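Side-chain contacts in IWS1 (Encephalitozoon cuniculi, PDB 2XPP), which probably acts as a nuclear transcription factor that helps regulate RNA polymerase II, possibly during and after recruitment of the TATA-binding protein: residues G68-L73 with G107-F112; I83-L88 with S120-A125. One frame throughout, in Å; residues are numbered along the deposited sequence.

Interaction 1. Residues G68-L73 with G107-F112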
ATOM      1  N   GLY A  68      -2.893   3.969   1.734  1.00 13.88           N
ATOM      2  CA  GLY A  68      -2.975   5.102   2.698  1.00 13.68           C
ATOM      3  C   GLY A  68      -1.996   4.997   3.843  1.00 13.45           C
ATOM      4  O   GLY A  68      -1.359   6.005   4.242  1.00 13.39           O
ATOM      5  N   TRP A  69      -1.925   3.828   4.444  1.00 11.77           N
ATOM      6  CA  TRP A  69      -0.973   3.596   5.553  1.00 11.27           C
ATOM      7  C   TRP A  69       0.498   3.741   5.123  1.00 12.60           C
ATOM      8  O   TRP A  69       1.370   4.082   5.963  1.00 12.99           O
ATOM      9  CB  TRP A  69      -1.192   2.219   6.165  1.00 12.02           C
ATOM     10  CG  TRP A  69      -2.346   2.102   7.165  1.00 11.90           C
ATOM     11  CD1 TRP A  69      -3.634   2.561   7.049  1.00 13.67           C
ATOM     12  CD2 TRP A  69      -2.280   1.409   8.418  1.00 12.63           C
ATOM     13  NE1 TRP A  69      -4.360   2.219   8.180  1.00 13.29           N
ATOM     14  CE2 TRP A  69      -3.550   1.503   9.022  1.00 13.52           C
ATOM     15  CE3 TRP A  69      -1.244   0.744   9.102  1.00 13.79           C
ATOM     16  CZ2 TRP A  69      -3.830   0.927  10.285  1.00 14.78           C
ATOM     17  CZ3 TRP A  69      -1.510   0.187  10.343  1.00 14.58           C
ATOM     18  CH2 TRP A  69      -2.799   0.295  10.920  1.00 14.27           C
ATOM     19  N   LEU A  70       0.798   3.470   3.857  1.00 11.45           N
ATOM     20  CA  LEU A  70       2.200   3.597   3.344  1.00 10.83           C
ATOM     21  C   LEU A  70       2.533   5.016   2.873  1.00 11.27           C
ATOM     22  O   LEU A  70       3.705   5.377   2.675  1.00 11.92           O
ATOM     23  CB  LEU A  70       2.354   2.651   2.154  1.00 10.24           C
ATOM     24  CG  LEU A  70       2.390   1.141   2.537  1.00 12.06           C
ATOM     25  CD1 LEU A  70       2.342   0.317   1.232  1.00 13.85           C
ATOM     26  CD2 LEU A  70       3.682   0.790   3.331  1.00 15.63           C
ATOM     27  N   GLU A  71       1.499   5.803   2.647  1.00 12.06           N
ATOM     28  CA  GLU A  71       1.674   7.171   2.109  1.00 11.71           C
ATOM     29  C   GLU A  71       2.290   8.149   3.111  1.00 12.45           C
ATOM     30  O   GLU A  71       2.238   7.883   4.367  1.00 12.12           O
ATOM     31  CB  GLU A  71       0.347   7.693   1.585  1.00 12.96           C
ATOM     32  CG  GLU A  71       0.035   7.114   0.218  1.00 14.52           C
ATOM     33  CD  GLU A  71      -1.282   7.647  -0.338  1.00 17.62           C
ATOM     34  OE1 GLU A  71      -2.258   7.829   0.443  1.00 17.51           O
ATOM     35  OE2 GLU A  71      -1.347   7.969  -1.550  1.00 20.11           O
ATOM     36  N   PRO A  72       2.896   9.241   2.606  1.00 13.29           N
ATOM     37  CA  PRO A  72       3.438  10.224   3.571  1.00 14.07           C
ATOM     38  C   PRO A  72       2.337  10.796   4.465  1.00 14.45           C
ATOM     39  O   PRO A  72       1.174  10.903   4.059  1.00 14.31           O
ATOM     40  CB  PRO A  72       3.974  11.356   2.692  1.00 15.82           C
ATOM     41  CG  PRO A  72       4.099  10.723   1.310  1.00 15.54           C
ATOM     42  CD  PRO A  72       3.057   9.689   1.207  1.00 14.66           C
ATOM     43  N   LEU A  73       2.736  11.140   5.660  1.00 15.25           N
ATOM     44  CA  LEU A  73       1.921  11.980   6.539  1.00 16.80           C
ATOM     45  C   LEU A  73       1.711  13.408   5.972  1.00 16.71           C
ATOM     46  O   LEU A  73       2.465  13.856   5.084  1.00 16.60           O
ATOM     47  CB  LEU A  73       2.589  12.081   7.919  1.00 17.04           C
ATOM     48  CG  LEU A  73       2.234  10.772   8.622  1.00 21.53           C
ATOM     49  CD1 LEU A  73       3.238   9.650   8.351  1.00 19.99           C
ATOM     50  CD2 LEU A  73       1.937  10.957  10.080  1.00 24.66           C
ATOM     51  N   GLY A 107       0.340   0.549  -6.523  1.00 14.99           N
ATOM     52  CA  GLY A 107       1.594   0.524  -7.238  1.00 15.63           C
ATOM     53  C   GLY A 107       2.377   1.834  -7.179  1.00 15.33           C
ATOM     54  O   GLY A 107       3.620   1.808  -7.201  1.00 15.61           O
ATOM     55  N   LYS A 108       1.665   2.956  -7.105  1.00 14.47           N
ATOM     56  CA  LYS A 108       2.324   4.260  -7.167  1.00 15.79           C
ATOM     57  C   LYS A 108       3.133   4.504  -5.908  1.00 14.63           C
ATOM     58  O   LYS A 108       4.242   5.010  -5.999  1.00 15.52           O
ATOM     59  CB  LYS A 108       1.336   5.374  -7.431  1.00 15.56           C
ATOM     60  CG  LYS A 108       0.753   5.196  -8.828  1.00 17.47           C
ATOM     61  CD  LYS A 108      -0.420   6.011  -9.030  1.00 23.91           C
ATOM     62  CE  LYS A 108      -0.923   5.847 -10.446  1.00 25.63           C
ATOM     63  NZ  LYS A 108      -2.048   6.751 -10.589  1.00 30.10           N
ATOM     64  N   ILE A 109       2.581   4.154  -4.752  1.00 13.55           N
ATOM     65  CA  ILE A 109       3.359   4.336  -3.493  1.00 13.25           C
ATOM     66  C   ILE A 109       4.473   3.297  -3.379  1.00 13.29           C
ATOM     67  O   ILE A 109       5.583   3.629  -2.965  1.00 12.68           O
ATOM     68  CB  ILE A 109       2.477   4.405  -2.208  1.00 12.69           C
ATOM     69  CG1 ILE A 109       3.321   4.864  -0.979  1.00 12.84           C
ATOM     70  CG2 ILE A 109       1.794   3.039  -1.876  1.00 11.89           C
ATOM     71  CD1 ILE A 109       3.996   6.260  -1.091  1.00 15.13           C
ATOM     72  N   VAL A 110       4.206   2.065  -3.818  1.00 12.36           N
ATOM     73  CA  VAL A 110       5.275   1.059  -3.794  1.00 12.98           C
ATOM     74  C   VAL A 110       6.404   1.451  -4.752  1.00 13.78           C
ATOM     75  O   VAL A 110       7.584   1.283  -4.408  1.00 15.20           O
ATOM     76  CB  VAL A 110       4.728  -0.351  -4.088  1.00 12.24           C
ATOM     77  CG1 VAL A 110       5.904  -1.381  -4.208  1.00 14.29           C
ATOM     78  CG2 VAL A 110       3.692  -0.754  -2.966  1.00 13.17           C
ATOM     79  N   TYR A 111       6.030   1.997  -5.926  1.00 15.03           N
ATOM     80  CA  TYR A 111       7.010   2.484  -6.862  1.00 16.62           C
ATOM     81  C   TYR A 111       7.875   3.561  -6.186  1.00 17.48           C
ATOM     82  O   TYR A 111       9.121   3.550  -6.310  1.00 18.08           O
ATOM     83  CB  TYR A 111       6.381   2.954  -8.183  1.00 16.79           C
ATOM     84  CG  TYR A 111       7.474   3.348  -9.146  1.00 20.92           C
ATOM     85  CD1 TYR A 111       8.185   2.373  -9.860  1.00 27.46           C
ATOM     86  CD2 TYR A 111       7.880   4.685  -9.242  1.00 24.30           C
ATOM     87  CE1 TYR A 111       9.230   2.724 -10.704  1.00 29.47           C
ATOM     88  CE2 TYR A 111       8.932   5.051 -10.078  1.00 26.97           C
ATOM     89  CZ  TYR A 111       9.587   4.065 -10.814  1.00 31.18           C
ATOM     90  OH  TYR A 111      10.618   4.431 -11.662  1.00 35.90           O
ATOM     91  N   PHE A 112       7.221   4.477  -5.445  1.00 15.26           N
ATOM     92  CA  PHE A 112       7.991   5.500  -4.774  1.00 16.71           C
ATOM     93  C   PHE A 112       8.987   4.897  -3.763  1.00 16.08           C
ATOM     94  O   PHE A 112      10.146   5.331  -3.678  1.00 17.42           O
ATOM     95  CB  PHE A 112       7.078   6.529  -4.094  1.00 15.56           C
ATOM     96  CG  PHE A 112       7.861   7.547  -3.303  1.00 17.42           C
ATOM     97  CD1 PHE A 112       8.712   8.465  -3.953  1.00 19.58           C
ATOM     98  CD2 PHE A 112       7.790   7.531  -1.937  1.00 17.05           C
ATOM     99  CE1 PHE A 112       9.477   9.401  -3.193  1.00 19.49           C
ATOM    100  CE2 PHE A 112       8.545   8.437  -1.174  1.00 15.83           C
ATOM    101  CZ  PHE A 112       9.382   9.348  -1.796  1.00 18.92           C
TER
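Ile109 reaches from helix 106-115 to the point where helix 62-70 ends, and it makes every close contact here. Its CG1 sits 3.7 Å from the carbonyl oxygen Leu70 O and 4.0 Å from Leu70 CB, so the isoleucine lies against the last helical residue, touching backbone as well as side chain. The two branches divide the work. CG2 faces the leucine, 4.1 Å from Leu70 CB, with Leu70 CD1 close behind. CD1, at the end of the longer branch, still lies near Leu70 O and extends to Glu71 CA, 4.1 Å away, and to Pro72 CD at 4.2 Å. A chi1 of -169° puts CG1 anti to the backbone N, against Leu70, and the turn at chi2 (60°) then carries CD1 to Glu71 and Pro72. Of the Glu71 side chain it is the aliphatic CG that comes near, 4.2 Å from Ile109 CG1. The contact is van der Waals packing throughout and small, burying 196 Å² over both sides.

What positions these groups lies one shell out. Leu70 O, although brushed by the isoleucine, is hydrogen-bonded to Tyr113 OH farther along helix 106-115, a polar tie beside the apolar packing. Leu70 also packs on Leu91 of helix 81-92, which Val110, the neighbour of Ile109, touches too. On the outer side a chain of another protein approaches: an aromatic side chain hydrogen-bonds Glu71 OE2, and Pro72 and Ile109 each pack against an aromatic side chain of that chain. Glu71 is the first residue to abandon helical backbone angles, and Pro72 follows it. The arrangement is a helix C-terminus and its exit turn docked on the flank of another helix, within the all-helical TFIIS N-terminal-type domain, at a surface that receives a protein partner.

Interaction 2. Residues I83-L88 with S120-A125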
ATOM      1  N   ILE A  83       6.072  -0.108  10.051  1.00 15.19           N
ATOM      2  CA  ILE A  83       4.901  -0.108   9.196  1.00 15.30           C
ATOM      3  C   ILE A  83       5.221  -0.358   7.720  1.00 14.96           C
ATOM      4  O   ILE A  83       4.571  -1.199   7.049  1.00 14.73           O
ATOM      5  CB  ILE A  83       4.112   1.219   9.326  1.00 15.00           C
ATOM      6  CG1 ILE A  83       3.774   1.451  10.811  1.00 18.46           C
ATOM      7  CG2 ILE A  83       2.911   1.217   8.342  1.00 17.38           C
ATOM      8  CD1 ILE A  83       3.588   2.938  11.126  1.00 17.93           C
ATOM      9  N   ARG A  84       6.246   0.334   7.238  1.00 13.27           N
ATOM     10  CA  ARG A  84       6.706   0.202   5.851  1.00 13.35           C
ATOM     11  C   ARG A  84       7.067  -1.258   5.577  1.00 14.76           C
ATOM     12  O   ARG A  84       6.620  -1.844   4.571  1.00 15.14           O
ATOM     13  CB  ARG A  84       7.894   1.120   5.595  1.00 12.66           C
ATOM     14  CG  ARG A  84       7.472   2.580   5.859  1.00 12.93           C
ATOM     15  CD  ARG A  84       8.353   3.621   5.201  1.00 15.72           C
ATOM     16  NE  ARG A  84       9.811   3.477   5.301  1.00 16.60           N
ATOM     17  CZ  ARG A  84      10.577   4.134   6.189  1.00 21.12           C
ATOM     18  NH1 ARG A  84      10.014   4.884   7.123  1.00 20.05           N
ATOM     19  NH2 ARG A  84      11.905   4.017   6.175  1.00 17.59           N
ATOM     20  N   LYS A  85       7.865  -1.836   6.455  1.00 13.69           N
ATOM     21  CA  LYS A  85       8.319  -3.231   6.246  1.00 14.87           C
ATOM     22  C   LYS A  85       7.156  -4.199   6.297  1.00 15.97           C
ATOM     23  O   LYS A  85       7.009  -5.067   5.403  1.00 16.51           O
ATOM     24  CB  LYS A  85       9.342  -3.612   7.298  1.00 16.05           C
ATOM     25  CG  LYS A  85      10.636  -2.957   6.992  1.00 16.87           C
ATOM     26  CD  LYS A  85      11.640  -3.390   8.021  1.00 21.30           C
ATOM     27  CE  LYS A  85      12.972  -2.883   7.583  1.00 29.01           C
ATOM     28  NZ  LYS A  85      14.008  -3.339   8.545  1.00 33.65           N
ATOM     29  N   ARG A  86       6.322  -4.069   7.316  1.00 15.64           N
ATOM     30  CA  ARG A  86       5.294  -5.076   7.524  1.00 17.06           C
ATOM     31  C   ARG A  86       4.215  -5.060   6.423  1.00 14.66           C
ATOM     32  O   ARG A  86       3.809  -6.119   5.973  1.00 15.82           O
ATOM     33  CB  ARG A  86       4.643  -4.870   8.849  1.00 18.26           C
ATOM     34  CG  ARG A  86       3.647  -5.946   9.135  1.00 22.11           C
ATOM     35  CD  ARG A  86       4.356  -7.293   9.449  1.00 28.43           C
ATOM     36  NE  ARG A  86       3.329  -8.265   9.781  1.00 32.17           N
ATOM     37  CZ  ARG A  86       3.331  -9.549   9.463  1.00 34.94           C
ATOM     38  NH1 ARG A  86       4.346 -10.079   8.783  1.00 39.26           N
ATOM     39  NH2 ARG A  86       2.303 -10.298   9.828  1.00 33.85           N
ATOM     40  N   LEU A  87       3.815  -3.873   5.993  1.00 14.78           N
ATOM     41  CA  LEU A  87       2.830  -3.748   4.900  1.00 13.96           C
ATOM     42  C   LEU A  87       3.393  -4.208   3.573  1.00 13.27           C
ATOM     43  O   LEU A  87       2.648  -4.759   2.777  1.00 13.00           O
ATOM     44  CB  LEU A  87       2.171  -2.370   4.797  1.00 12.61           C
ATOM     45  CG  LEU A  87       1.253  -2.111   6.018  1.00 13.90           C
ATOM     46  CD1 LEU A  87       0.648  -0.729   5.810  1.00 13.22           C
ATOM     47  CD2 LEU A  87       0.164  -3.178   6.173  1.00 16.43           C
ATOM     48  N   LEU A  88       4.675  -3.993   3.301  1.00 13.89           N
ATOM     49  CA  LEU A  88       5.232  -4.512   2.045  1.00 13.70           C
ATOM     50  C   LEU A  88       5.227  -6.043   2.128  1.00 14.72           C
ATOM     51  O   LEU A  88       4.982  -6.707   1.138  1.00 14.23           O
ATOM     52  CB  LEU A  88       6.674  -4.044   1.798  1.00 14.74           C
ATOM     53  CG  LEU A  88       6.785  -2.566   1.375  1.00 16.00           C
ATOM     54  CD1 LEU A  88       8.241  -2.293   1.113  1.00 18.95           C
ATOM     55  CD2 LEU A  88       5.947  -2.178   0.143  1.00 22.17           C
ATOM     56  N   SER A 120      15.550   2.875   3.502  1.00 24.77           N
ATOM     57  CA  SER A 120      16.565   1.874   3.807  1.00 27.12           C
ATOM     58  C   SER A 120      16.781   1.009   2.570  1.00 25.53           C
ATOM     59  O   SER A 120      15.848   0.774   1.791  1.00 23.74           O
ATOM     60  CB  SER A 120      16.228   1.014   5.040  1.00 27.23           C
ATOM     61  OG  SER A 120      15.325  -0.047   4.742  1.00 29.47           O
ATOM     62  N   LYS A 121      18.009   0.570   2.383  1.00 27.42           N
ATOM     63  CA  LYS A 121      18.347  -0.322   1.269  1.00 27.84           C
ATOM     64  C   LYS A 121      17.427  -1.547   1.253  1.00 26.70           C
ATOM     65  O   LYS A 121      16.951  -1.924   0.192  1.00 25.24           O
ATOM     66  CB  LYS A 121      19.830  -0.741   1.299  1.00 30.33           C
ATOM     67  CG  LYS A 121      20.825   0.414   1.194  1.00 34.23           C
ATOM     68  CD  LYS A 121      22.215  -0.106   0.832  1.00 42.31           C
ATOM     69  CE  LYS A 121      23.297   0.972   0.891  1.00 49.17           C
ATOM     70  NZ  LYS A 121      22.963   2.120  -0.010  1.00 51.24           N
ATOM     71  N   GLU A 122      17.148  -2.123   2.427  1.00 25.75           N
ATOM     72  CA  GLU A 122      16.275  -3.294   2.546  1.00 25.89           C
ATOM     73  C   GLU A 122      14.844  -3.042   2.061  1.00 22.72           C
ATOM     74  O   GLU A 122      14.309  -3.830   1.294  1.00 21.84           O
ATOM     75  CB  GLU A 122      16.241  -3.823   4.003  1.00 28.17           C
ATOM     76  CG  GLU A 122      15.359  -5.096   4.200  1.00 34.97           C
ATOM     77  CD  GLU A 122      14.812  -5.348   5.662  1.00 41.23           C
ATOM     78  OE1 GLU A 122      15.578  -5.244   6.674  1.00 46.47           O
ATOM     79  OE2 GLU A 122      13.603  -5.700   5.759  1.00 40.21           O
ATOM     80  N   VAL A 123      14.214  -1.969   2.536  1.00 20.11           N
ATOM     81  CA  VAL A 123      12.854  -1.618   2.119  1.00 18.96           C
ATOM     82  C   VAL A 123      12.833  -1.306   0.612  1.00 18.30           C
ATOM     83  O   VAL A 123      11.943  -1.769  -0.101  1.00 17.27           O
ATOM     84  CB  VAL A 123      12.292  -0.468   2.943  1.00 18.64           C
ATOM     85  CG1 VAL A 123      10.935  -0.004   2.416  1.00 17.30           C
ATOM     86  CG2 VAL A 123      12.089  -0.993   4.389  1.00 20.45           C
ATOM     87  N   ARG A 124      13.804  -0.524   0.140  1.00 18.95           N
ATOM     88  CA  ARG A 124      13.898  -0.270  -1.310  1.00 19.22           C
ATOM     89  C   ARG A 124      13.959  -1.563  -2.121  1.00 19.35           C
ATOM     90  O   ARG A 124      13.246  -1.712  -3.108  1.00 16.89           O
ATOM     91  CB  ARG A 124      15.135   0.547  -1.647  1.00 21.44           C
ATOM     92  CG  ARG A 124      14.904   1.978  -1.414  1.00 25.81           C
ATOM     93  CD  ARG A 124      15.439   2.798  -2.615  1.00 33.66           C
ATOM     94  NE  ARG A 124      16.874   2.695  -2.654  1.00 36.58           N
ATOM     95  CZ  ARG A 124      17.644   3.034  -1.629  1.00 41.53           C
ATOM     96  NH1 ARG A 124      17.080   3.510  -0.527  1.00 40.95           N
ATOM     97  NH2 ARG A 124      18.959   2.906  -1.702  1.00 43.89           N
ATOM     98  N   ALA A 125      14.826  -2.494  -1.701  1.00 18.85           N
ATOM     99  CA  ALA A 125      14.913  -3.777  -2.377  1.00 19.14           C
ATOM    100  C   ALA A 125      13.583  -4.541  -2.301  1.00 17.46           C
ATOM    101  O   ALA A 125      13.169  -5.190  -3.296  1.00 18.21           O
ATOM    102  CB  ALA A 125      16.052  -4.606  -1.778  1.00 20.07           C
TER
HETATM  103  O   HOH W   1      15.920  -1.895   6.813  1.00 38.55           O
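Val123 and Lys85 bury the most surface in this contact, and they meet directly: Val123 CG2 packs 3.6 Å from Lys85 CG, against the base of the lysine chain. The other methyl of the valine serves a second partner, with CG1 3.8 Å from Leu88 CD1. Chi1 of 174° stands CG1 anti to the backbone N and CG2 anti to the carbonyl carbon, which directs the first methyl toward Leu88 and the second toward Lys85, residues about one helical turn apart on helix 81-92. Leu88 meets the valine at about a right angle.

Beyond the valine, Lys85 continues fully extended past CG and ends beside Glu122. NZ gives a hydrogen bond of 3.1 Å to Glu122 OE1, part of a salt bridge, and arrives 52° above the carboxylate plane. Glu122 OE2 packs against the methylene Lys85 CE at 3.4 Å, so the carboxylate rests over the last carbon of the chain as well as its ammonium. A water accepts from Lys85 NZ at 3.0 Å and is hydrogen-bonded to Ser120 OG at 2.8 Å. That serine is the N-cap of helix 121-138: its OG takes the N-H of Val123 at 3.1 Å, nearly straight. The cap therefore joins the lysine's polar network while holding the first turn from which Val123 projects.

Deeper in, Tyr113 of helix 106-115 touches both Leu88 and Val123, and Arg84 pairs with Glu119 just ahead of the cap. The two short helical segments run at 26° to each other, their axes 10.3 Å apart. An apolar contact flanked on its more exposed side by a salt bridge is what joins these near-parallel helices of the TFIIS-type helical bundle.

Overall arrangement
The centres of interactions 1 and 2 lie 11 Å apart, and the two touch through helices 62-70 and 81-92: Trp69 CB packs 3.5 Å from Leu87 CD1, and Leu70 CD2 is 3.8 Å from Leu87 CB. Along the chain the segments alternate, 68-73, 83-88, 107-112 and 120-125, so the two connections interleave, the first pairing 62-70 with 106-115 and the second 81-92 with 121-138. Tyr113 belongs to the surroundings of both. The interlocked order knits four helices into one compact bundle of the TFIIS N-terminal family, and interaction 1 lies beside the partner protein chain.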